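Long-range contact in cellulosomal scaffoldin (Bacteroides cellulosolvens, PDB 2Y3N), which probably docks cellulose-degrading enzymes onto the cellulosome, this fragment being a type II cohesin domain that binds the dockerin of a glycoside hydrolase: residues Q37-Y42 / G137-N142. Residues are numbered along the deposited sequence; the frame is centred on the assembly and turned at random.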
loop_
_atom_site.group_PDB
_atom_site.type_symbol
_atom_site.label_atom_id
_atom_site.label_comp_id
_atom_site.label_asym_id
_atom_site.label_seq_id
_atom_site.Cartn_x
_atom_site.Cartn_y
_atom_site.Cartn_z
ATOM N N GLN C 37 -0.045 2.425 3.541
ATOM C CA GLN C 37 -0.888 1.310 3.104
ATOM C C GLN C 37 -1.852 1.954 2.125
ATOM O O GLN C 37 -2.314 3.068 2.370
ATOM C CB GLN C 37 -1.624 0.675 4.287
ATOM C CG GLN C 37 -2.927 -0.101 3.891
ATOM C CD GLN C 37 -3.557 -0.830 5.076
ATOM O OE1 GLN C 37 -3.349 -0.445 6.240
ATOM N NE2 GLN C 37 -4.338 -1.895 4.785
ATOM N N PHE C 38 -2.152 1.227 1.048
ATOM C CA PHE C 38 -3.115 1.668 0.057
ATOM C C PHE C 38 -4.231 0.638 -0.064
ATOM O O PHE C 38 -3.953 -0.532 0.086
ATOM C CB PHE C 38 -2.468 1.801 -1.351
ATOM C CG PHE C 38 -1.388 2.875 -1.438
ATOM C CD1 PHE C 38 -1.561 4.114 -0.825
ATOM C CD2 PHE C 38 -0.214 2.618 -2.136
ATOM C CE1 PHE C 38 -0.602 5.089 -0.885
ATOM C CE2 PHE C 38 0.839 3.638 -2.181
ATOM C CZ PHE C 38 0.604 4.859 -1.569
ATOM N N ASN C 39 -5.459 1.121 -0.353
ATOM C CA ASN C 39 -6.485 0.356 -0.977
ATOM C C ASN C 39 -6.784 0.943 -2.353
ATOM O O ASN C 39 -7.172 2.094 -2.444
ATOM C CB ASN C 39 -7.749 0.354 -0.114
ATOM C CG ASN C 39 -7.632 -0.562 1.130
ATOM O OD1 ASN C 39 -6.567 -1.177 1.403
ATOM N ND2 ASN C 39 -8.738 -0.694 1.857
ATOM N N ILE C 40 -6.658 0.092 -3.388
ATOM C CA ILE C 40 -6.724 0.490 -4.767
ATOM C C ILE C 40 -7.759 -0.388 -5.513
ATOM O O ILE C 40 -7.603 -1.609 -5.613
ATOM C CB ILE C 40 -5.311 0.394 -5.478
ATOM C CG1 ILE C 40 -4.291 1.279 -4.752
ATOM C CG2 ILE C 40 -5.455 0.864 -6.932
ATOM C CD1 ILE C 40 -2.808 1.164 -5.390
ATOM N N LYS C 41 -8.837 0.261 -5.953
ATOM C CA LYS C 41 -9.886 -0.402 -6.690
ATOM C C LYS C 41 -9.548 -0.318 -8.177
ATOM O O LYS C 41 -9.212 0.797 -8.700
ATOM C CB LYS C 41 -11.230 0.322 -6.430
ATOM C CG LYS C 41 -12.358 -0.120 -7.465
ATOM C CD LYS C 41 -13.255 -1.120 -6.760
ATOM C CE LYS C 41 -14.259 -1.849 -7.690
ATOM N NZ LYS C 41 -13.643 -3.004 -8.507
ATOM N N TYR C 42 -9.612 -1.447 -8.870
ATOM C CA TYR C 42 -9.512 -1.481 -10.335
ATOM C C TYR C 42 -10.702 -2.280 -10.940
ATOM O O TYR C 42 -11.399 -3.010 -10.257
ATOM C CB TYR C 42 -8.174 -2.102 -10.829
ATOM C CG TYR C 42 -8.050 -3.516 -10.336
ATOM C CD1 TYR C 42 -7.513 -3.773 -9.055
ATOM C CD2 TYR C 42 -8.436 -4.619 -11.145
ATOM C CE1 TYR C 42 -7.432 -5.122 -8.537
ATOM C CE2 TYR C 42 -8.341 -5.994 -10.629
ATOM C CZ TYR C 42 -7.827 -6.188 -9.338
ATOM O OH TYR C 42 -7.708 -7.448 -8.792
ATOM N N GLY C 137 -11.312 0.412 1.446
ATOM C CA GLY C 137 -11.968 -0.893 1.546
ATOM C C GLY C 137 -12.368 -1.072 2.988
ATOM O O GLY C 137 -12.290 -0.165 3.800
ATOM N N SER C 138 -12.849 -2.246 3.344
ATOM C CA SER C 138 -13.474 -2.418 4.665
ATOM C C SER C 138 -12.431 -2.398 5.780
ATOM O O SER C 138 -12.744 -2.078 6.925
ATOM C CB SER C 138 -14.301 -3.710 4.679
ATOM O OG SER C 138 -13.384 -4.786 4.477
ATOM N N SER C 139 -11.176 -2.662 5.482
ATOM C CA SER C 139 -10.184 -2.644 6.580
ATOM C C SER C 139 -9.452 -1.263 6.691
ATOM O O SER C 139 -8.577 -1.057 7.567
ATOM C CB SER C 139 -9.160 -3.768 6.389
ATOM O OG SER C 139 -8.234 -3.404 5.357
ATOM N N MET C 140 -9.850 -0.312 5.853
ATOM C CA MET C 140 -9.356 1.070 5.983
ATOM C C MET C 140 -10.510 2.022 6.231
ATOM O O MET C 140 -10.552 3.113 5.689
ATOM C CB MET C 140 -8.576 1.482 4.739
ATOM C CG MET C 140 -7.265 0.692 4.537
ATOM S SD MET C 140 -6.154 1.581 3.373
ATOM C CE MET C 140 -7.355 2.710 2.853
ATOM N N ASN C 141 -11.457 1.605 7.049
ATOM C CA ASN C 141 -12.690 2.386 7.222
ATOM C C ASN C 141 -12.408 3.754 7.881
ATOM O O ASN C 141 -13.194 4.703 7.698
ATOM C CB ASN C 141 -13.716 1.554 8.015
ATOM C CG ASN C 141 -13.155 1.055 9.344
ATOM O OD1 ASN C 141 -11.999 1.352 9.703
ATOM N ND2 ASN C 141 -13.982 0.313 10.102
ATOM N N ASN C 142 -11.267 3.855 8.579
ATOM C CA ASN C 142 -10.847 5.078 9.293
ATOM C C ASN C 142 -10.011 6.066 8.443
ATOM O O ASN C 142 -9.583 7.122 8.942
ATOM C CB ASN C 142 -10.001 4.714 10.526
ATOM C CG ASN C 142 -8.474 4.725 10.229
ATOM O OD1 ASN C 142 -7.974 3.900 9.428
ATOM N ND2 ASN C 142 -7.733 5.668 10.867
HETATM O O HOH W 1 -5.624 -4.018 6.155
#
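Two carboxamides, those of Asn39 and Gln37, each turn a face to Met140, their planes nearly perpendicular to one another. Over Asn39 the thioether covers one face, with Met140 SD 3.4 Å from Asn39 CG; the outer edge of the same amide is directed at the backbone of Gly137. The face of Gln37 meets the same sulfur roughly at right angles to that approach, Gln37 CD standing 3.9 Å from Met140 SD. In this cohesin β-sandwich, the contact joins strand 33-41 to the loop between strands 129-134 and 147-151, both antiparallel neighbours of that strand. The loop is folded by a type I turn, in which Met140 N bonds to Gly137 O at 3.2 Å. With Asn39 CG beside its backbone N (chi1 -75°), the amide reaches from the strand to the turn, while the near-eclipsed chi3 of Met140 (-11°) bends CE back over Asn39, to 3.8 Å from Asn39 CB. Replacing Asn39 by alanine would probably open a gap beneath the thioether and leave Met140 freer to turn. The arrangement borders the interface with the enzyme chain, where Gln37 OE1 accepts from Met17 N and Ser139 O from Asn16 ND2 of that chain. Gln37 NE2 also donates to Asn90 OD1 and, at 2.8 Å, to a water near its amide plane; that water in turn hydrogen-bonds Ser139 OG at 2.8 Å.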